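Local coordinates for naphthalene dioxygenase small subunit (Rhodococcus sp., PDB 2B1X), which forms the small (beta) subunit of a Rieske non-heme iron dioxygenase that oxidises naphthalene, and probably has a mainly structural role in the assembled enzyme, at residues R13-W18 and V102-G107; Y20-L25 and L35-E40. One frame throughout, in Å; residues are numbered along the deposited sequence.

Interaction 1. Residues R13-W18 and V102-G107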
loop_
_atom_site.group_PDB
_atom_site.type_symbol
_atom_site.label_atom_id
_atom_site.label_comp_id
_atom_site.label_asym_id
_atom_site.label_seq_id
_atom_site.Cartn_x
_atom_site.Cartn_y
_atom_site.Cartn_z
ATOM N N ARG B 13 -26.344 -18.602 20.898
ATOM C CA ARG B 13 -25.551 -19.661 20.299
ATOM C C ARG B 13 -26.043 -19.979 18.889
ATOM O O ARG B 13 -25.267 -19.974 17.931
ATOM C CB ARG B 13 -25.580 -20.921 21.170
ATOM C CG ARG B 13 -24.396 -21.837 20.908
ATOM C CD ARG B 13 -24.591 -23.265 21.342
ATOM N NE ARG B 13 -24.046 -24.212 20.376
ATOM C CZ ARG B 13 -23.780 -25.490 20.643
ATOM N NH1 ARG B 13 -23.999 -25.982 21.853
ATOM N NH2 ARG B 13 -23.299 -26.287 19.696
ATOM N N GLU B 14 -27.334 -20.241 18.776
ATOM C CA GLU B 14 -27.942 -20.581 17.509
ATOM C C GLU B 14 -27.735 -19.482 16.470
ATOM O O GLU B 14 -27.367 -19.769 15.327
ATOM C CB GLU B 14 -29.434 -20.880 17.695
ATOM C CG GLU B 14 -29.715 -22.177 18.441
ATOM C CD GLU B 14 -31.203 -22.491 18.550
ATOM O OE1 GLU B 14 -32.040 -21.697 18.031
ATOM O OE2 GLU B 14 -31.542 -23.546 19.159
ATOM N N ILE B 15 -27.971 -18.235 16.874
ATOM C CA ILE B 15 -27.841 -17.100 15.968
ATOM C C ILE B 15 -26.384 -16.931 15.548
ATOM O O ILE B 15 -26.084 -16.758 14.366
ATOM C CB ILE B 15 -28.451 -15.816 16.580
ATOM C CG1 ILE B 15 -29.988 -15.900 16.493
ATOM C CG2 ILE B 15 -27.939 -14.579 15.872
ATOM C CD1 ILE B 15 -30.753 -14.838 17.272
ATOM N N THR B 16 -25.488 -17.050 16.512
ATOM C CA THR B 16 -24.061 -16.941 16.235
ATOM C C THR B 16 -23.645 -18.036 15.248
ATOM O O THR B 16 -23.020 -17.737 14.239
ATOM C CB THR B 16 -23.259 -16.949 17.540
ATOM O OG1 THR B 16 -23.677 -15.827 18.336
ATOM C CG2 THR B 16 -21.764 -16.677 17.273
ATOM N N GLU B 17 -24.079 -19.276 15.499
ATOM C CA GLU B 17 -23.775 -20.388 14.608
ATOM C C GLU B 17 -24.379 -20.150 13.229
ATOM O O GLU B 17 -23.767 -20.482 12.220
ATOM C CB GLU B 17 -24.190 -21.738 15.214
ATOM C CG GLU B 17 -23.219 -22.150 16.339
ATOM C CD GLU B 17 -23.442 -23.542 16.929
ATOM O OE1 GLU B 17 -24.569 -24.107 16.825
ATOM O OE2 GLU B 17 -22.468 -24.070 17.538
ATOM N N TRP B 18 -25.572 -19.559 13.187
ATOM C CA TRP B 18 -26.222 -19.256 11.915
ATOM C C TRP B 18 -25.364 -18.245 11.125
ATOM O O TRP B 18 -25.129 -18.409 9.925
ATOM C CB TRP B 18 -27.641 -18.740 12.165
ATOM C CG TRP B 18 -28.481 -18.592 10.925
ATOM C CD1 TRP B 18 -29.421 -19.485 10.448
ATOM C CD2 TRP B 18 -28.480 -17.486 10.017
ATOM N NE1 TRP B 18 -29.992 -18.989 9.300
ATOM C CE2 TRP B 18 -29.432 -17.767 9.012
ATOM C CE3 TRP B 18 -27.770 -16.274 9.950
ATOM C CZ2 TRP B 18 -29.694 -16.880 7.953
ATOM C CZ3 TRP B 18 -28.016 -15.400 8.893
ATOM C CH2 TRP B 18 -28.977 -15.710 7.908
ATOM N N VAL B 102 -20.514 -9.961 17.853
ATOM C CA VAL B 102 -21.932 -10.290 17.591
ATOM C C VAL B 102 -22.829 -9.831 18.737
ATOM O O VAL B 102 -22.633 -10.224 19.896
ATOM C CB VAL B 102 -22.125 -11.777 17.291
ATOM C CG1 VAL B 102 -23.667 -12.160 17.165
ATOM C CG2 VAL B 102 -21.358 -12.187 16.029
ATOM N N ARG B 103 -23.785 -8.958 18.439
ATOM C CA ARG B 103 -24.761 -8.516 19.444
ATOM C C ARG B 103 -26.155 -8.958 19.016
ATOM O O ARG B 103 -26.573 -8.759 17.861
ATOM C CB ARG B 103 -24.714 -6.989 19.651
ATOM C CG ARG B 103 -23.381 -6.465 20.225
ATOM C CD ARG B 103 -22.952 -5.141 19.638
ATOM N NE ARG B 103 -22.291 -5.403 18.364
ATOM C CZ ARG B 103 -22.093 -4.507 17.409
ATOM N NH1 ARG B 103 -22.518 -3.257 17.580
ATOM N NH2 ARG B 103 -21.471 -4.861 16.285
ATOM N N VAL B 104 -26.875 -9.578 19.940
ATOM C CA VAL B 104 -28.236 -10.076 19.654
ATOM C C VAL B 104 -29.245 -9.394 20.574
ATOM O O VAL B 104 -29.061 -9.356 21.784
ATOM C CB VAL B 104 -28.328 -11.607 19.830
ATOM C CG1 VAL B 104 -29.738 -12.125 19.493
ATOM C CG2 VAL B 104 -27.273 -12.290 18.972
ATOM N N ALA B 105 -30.301 -8.841 19.987
ATOM C CA ALA B 105 -31.384 -8.242 20.762
ATOM C C ALA B 105 -32.724 -8.772 20.253
ATOM O O ALA B 105 -32.780 -9.271 19.127
ATOM C CB ALA B 105 -31.325 -6.725 20.662
ATOM N N THR B 106 -33.778 -8.685 21.081
ATOM C CA THR B 106 -35.133 -9.063 20.639
ATOM C C THR B 106 -35.650 -8.112 19.564
ATOM O O THR B 106 -35.329 -6.927 19.567
ATOM C CB THR B 106 -36.178 -9.159 21.826
ATOM O OG1 THR B 106 -36.095 -8.009 22.679
ATOM C CG2 THR B 106 -35.885 -10.338 22.753
ATOM N N GLY B 107 -36.469 -8.642 18.655
ATOM C CA GLY B 107 -36.997 -7.871 17.544
ATOM C C GLY B 107 -38.305 -7.182 17.885
ATOM O O GLY B 107 -38.698 -7.133 19.044
#

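Interaction 2. Residues Y20-L25 and L35-E40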
loop_
_atom_site.group_PDB
_atom_site.type_symbol
_atom_site.label_atom_id
_atom_site.label_comp_id
_atom_site.label_asym_id
_atom_site.label_seq_id
_atom_site.Cartn_x
_atom_site.Cartn_y
_atom_site.Cartn_z
ATOM N N TYR B 20 -22.161 -17.750 11.307
ATOM C CA TYR B 20 -20.901 -18.333 10.852
ATOM C C TYR B 20 -21.164 -19.284 9.690
ATOM O O TYR B 20 -20.351 -19.382 8.787
ATOM C CB TYR B 20 -20.160 -19.042 11.990
ATOM C CG TYR B 20 -19.721 -18.166 13.135
ATOM C CD1 TYR B 20 -19.369 -18.737 14.349
ATOM C CD2 TYR B 20 -19.572 -16.766 12.998
ATOM C CE1 TYR B 20 -18.932 -17.982 15.412
ATOM C CE2 TYR B 20 -19.110 -15.971 14.086
ATOM C CZ TYR B 20 -18.799 -16.598 15.284
ATOM O OH TYR B 20 -18.348 -15.895 16.399
ATOM N N MET B 21 -22.297 -19.976 9.716
ATOM C CA MET B 21 -22.717 -20.838 8.599
ATOM C C MET B 21 -23.000 -20.010 7.334
ATOM O O MET B 21 -22.695 -20.425 6.216
ATOM C CB MET B 21 -23.954 -21.636 9.017
ATOM C CG MET B 21 -24.666 -22.449 7.894
ATOM S SD MET B 21 -25.789 -21.426 6.868
ATOM C CE MET B 21 -27.156 -21.037 8.027
ATOM N N GLU B 22 -23.584 -18.834 7.526
ATOM C CA GLU B 22 -23.919 -17.966 6.419
ATOM C C GLU B 22 -22.644 -17.487 5.744
ATOM O O GLU B 22 -22.526 -17.563 4.526
ATOM C CB GLU B 22 -24.720 -16.755 6.905
ATOM C CG GLU B 22 -25.318 -15.941 5.760
ATOM C CD GLU B 22 -25.314 -14.432 5.999
ATOM O OE1 GLU B 22 -25.131 -13.990 7.157
ATOM O OE2 GLU B 22 -25.538 -13.673 5.026
ATOM N N ALA B 23 -21.711 -16.982 6.554
ATOM C CA ALA B 23 -20.394 -16.544 6.079
ATOM C C ALA B 23 -19.622 -17.665 5.354
ATOM O O ALA B 23 -18.995 -17.439 4.318
ATOM C CB ALA B 23 -19.563 -16.000 7.252
ATOM N N GLU B 24 -19.646 -18.861 5.923
ATOM C CA GLU B 24 -19.022 -20.028 5.306
ATOM C C GLU B 24 -19.537 -20.323 3.913
ATOM O O GLU B 24 -18.743 -20.599 3.006
ATOM C CB GLU B 24 -19.184 -21.275 6.193
ATOM C CG GLU B 24 -18.525 -22.527 5.627
ATOM C CD GLU B 24 -18.840 -23.771 6.424
ATOM O OE1 GLU B 24 -18.522 -23.813 7.624
ATOM O OE2 GLU B 24 -19.424 -24.722 5.855
ATOM N N LEU B 25 -20.860 -20.305 3.744
ATOM C CA LEU B 25 -21.472 -20.489 2.428
ATOM C C LEU B 25 -20.962 -19.420 1.463
ATOM O O LEU B 25 -20.533 -19.749 0.357
ATOM C CB LEU B 25 -23.009 -20.425 2.521
ATOM C CG LEU B 25 -23.839 -21.551 3.164
ATOM C CD1 LEU B 25 -25.346 -21.284 2.989
ATOM C CD2 LEU B 25 -23.516 -22.937 2.562
ATOM N N LEU B 35 -29.006 -18.230 -0.938
ATOM C CA LEU B 35 -30.278 -17.647 -1.326
ATOM C C LEU B 35 -31.464 -18.262 -0.553
ATOM O O LEU B 35 -32.443 -17.580 -0.290
ATOM C CB LEU B 35 -30.476 -17.740 -2.846
ATOM C CG LEU B 35 -31.557 -16.828 -3.446
ATOM C CD1 LEU B 35 -31.263 -15.340 -3.163
ATOM C CD2 LEU B 35 -31.732 -17.094 -4.933
ATOM N N ALA B 36 -31.339 -19.536 -0.169
ATOM C CA ALA B 36 -32.348 -20.228 0.616
ATOM C C ALA B 36 -32.451 -19.694 2.066
ATOM O O ALA B 36 -33.423 -19.988 2.761
ATOM C CB ALA B 36 -32.087 -21.745 0.611
ATOM N N LEU B 37 -31.465 -18.908 2.515
ATOM C CA LEU B 37 -31.510 -18.352 3.868
ATOM C C LEU B 37 -32.289 -17.053 3.944
ATOM O O LEU B 37 -32.445 -16.468 5.022
ATOM C CB LEU B 37 -30.095 -18.123 4.417
ATOM C CG LEU B 37 -29.151 -19.317 4.400
ATOM C CD1 LEU B 37 -27.744 -18.874 4.844
ATOM C CD2 LEU B 37 -29.696 -20.451 5.255
ATOM N N VAL B 38 -32.784 -16.582 2.809
ATOM C CA VAL B 38 -33.418 -15.281 2.835
ATOM C C VAL B 38 -34.908 -15.366 2.740
ATOM O O VAL B 38 -35.486 -16.332 2.279
ATOM C CB VAL B 38 -32.861 -14.248 1.793
ATOM C CG1 VAL B 38 -31.315 -14.201 1.830
ATOM C CG2 VAL B 38 -33.404 -14.531 0.391
ATOM N N THR B 39 -35.511 -14.299 3.190
ATOM C CA THR B 39 -36.920 -14.227 3.349
ATOM C C THR B 39 -37.554 -13.631 2.084
ATOM O O THR B 39 -36.892 -12.967 1.268
ATOM C CB THR B 39 -37.133 -13.382 4.617
ATOM O OG1 THR B 39 -38.150 -13.975 5.430
ATOM C CG2 THR B 39 -37.569 -11.967 4.291
ATOM N N GLU B 40 -38.842 -13.902 1.928
ATOM C CA GLU B 40 -39.626 -13.442 0.786
ATOM C C GLU B 40 -39.742 -11.887 0.720
ATOM O O GLU B 40 -39.819 -11.307 -0.361
ATOM C CB GLU B 40 -41.003 -14.122 0.848
ATOM C CG GLU B 40 -41.002 -15.615 1.309
ATOM C CD GLU B 40 -40.643 -15.915 2.813
ATOM O OE1 GLU B 40 -40.846 -15.082 3.727
ATOM O OE2 GLU B 40 -40.153 -17.036 3.114
#

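Interaction 1. Residues R13-W18 and V102-G107
No flat group comes between Ile15 and Val104 or between Thr16 and Val102, the two pairs that join residues 13-18 to residues 102-107; the flat groups that do pair here lie within the helix. The guanidinium of Arg13 has the carboxylate carbon of Glu17 at its edge and in its plane, one turn further on. Arg13 NH2 meets Glu17 OE2 at 3.2 Å on the syn side of the carboxylate, about 20° out of the carboxylate plane, while NE adds a weak second bond to the same oxygen.

The interface is apolar in the main, methyl on methyl at Ile15 and hydroxyl on methyl at Thr16, and its geometry illustrates how beta-branched side chains can fit a helix against a strand. Ile15 and Val104 reach toward each other tip to tip, and both branches of each take part: Ile15 CD1 lies 3.7 Å from Val104 CG1, and Ile15 CG2 lies 3.9 Å from Val104 CG2. The extended outer torsion of Ile15 (chi2 169°) carries CD1 out to this partner. Phe113, Val115, Leu142 and Phe149 also touch Ile15, so this buried isoleucine packs under the curved sheet of an NTF2-like fold. Nearby, Thr16 and Val102 cross obliquely, with OG1 of Thr16 3.8 Å from CG1 of Val102.

Arg103, between the valines, points away from the helix, and its NH1 forms salt bridges with Glu137 and with Glu24 of a neighbouring subunit. The hydroxyl of Thr16 is hydrogen-bonded to the carbonyl oxygen of Val12, one turn back, which makes its place against a valine methyl less costly. Cohesion between these two segments therefore rests on dispersion and on the exclusion of water, with shape setting the fit.

Interaction 2. Residues Y20-L25 and L35-E40
Leu37 reaches Met21, Glu22 and Leu25 of helix 10-27 from the third position of a type I beta turn that begins at Leu35. The turn is closed by a bond from Val38 N to Leu35 O at 3.3 Å. Leu35 itself points away from this helix, and its side chain touches Met74, Glu75 and Val78 of helix 71-81. One turn thus serves two helices, with successive leucines sent in different directions.

Two residues later Leu37 points at helix 10-27, and both its methyls are used. CD1 is the shared point: Met21 SD stands 3.8 Å from it, while Leu25 CD1 and Glu22 CG each lie 3.9 Å away. CD2 meets the methyl CE of Met21 at 3.8 Å. Met21 and Leu25, one turn apart, each meet Leu37 tip to tip; the bends of the methionine chain at chi2 and chi3 bring its sulfur and methyl to the leucine. Glu22 instead runs across Leu37 and offers only aliphatic carbon, since its carboxylate is engaged elsewhere: OE2 accepts a hydrogen bond from Trp34 NE1 and forms a salt bridge with Arg154, which probably keeps this buried acid charged.

In the NTF2-like fold the long N-terminal helix lies against the curved sheet, and here the chain passes from helix to sheet. Backbone bonds tie Leu37 to Met151 of strand 148-158. Beyond Val38, Thr39 bonds through its backbone to the same Met151 and rests its side chain on Arg143, and at Glu40 the chain turns a corner ahead of strand 42-49.

Both interactions use helix 10-27, interaction 1 through its earlier turns and interaction 2 through its later ones, with their centres about 14 Å apart. They differ in range: interaction 2 closes a short excursion of the chain, whereas interaction 1 spans it and brings in strand 94-106, an outermost strand of the sheet within this chain. Packing connects them where Trp18 CZ2 lies 3.8 Å from Leu37 CB. One helix is thus packed at its earlier part by strand 94-106 and at its later part by the turn leading into strand 38-39. The same helix and strand 94-106 also meet between copies of this subunit, through Glu24 and Arg103, which links the internal packing to the assembly.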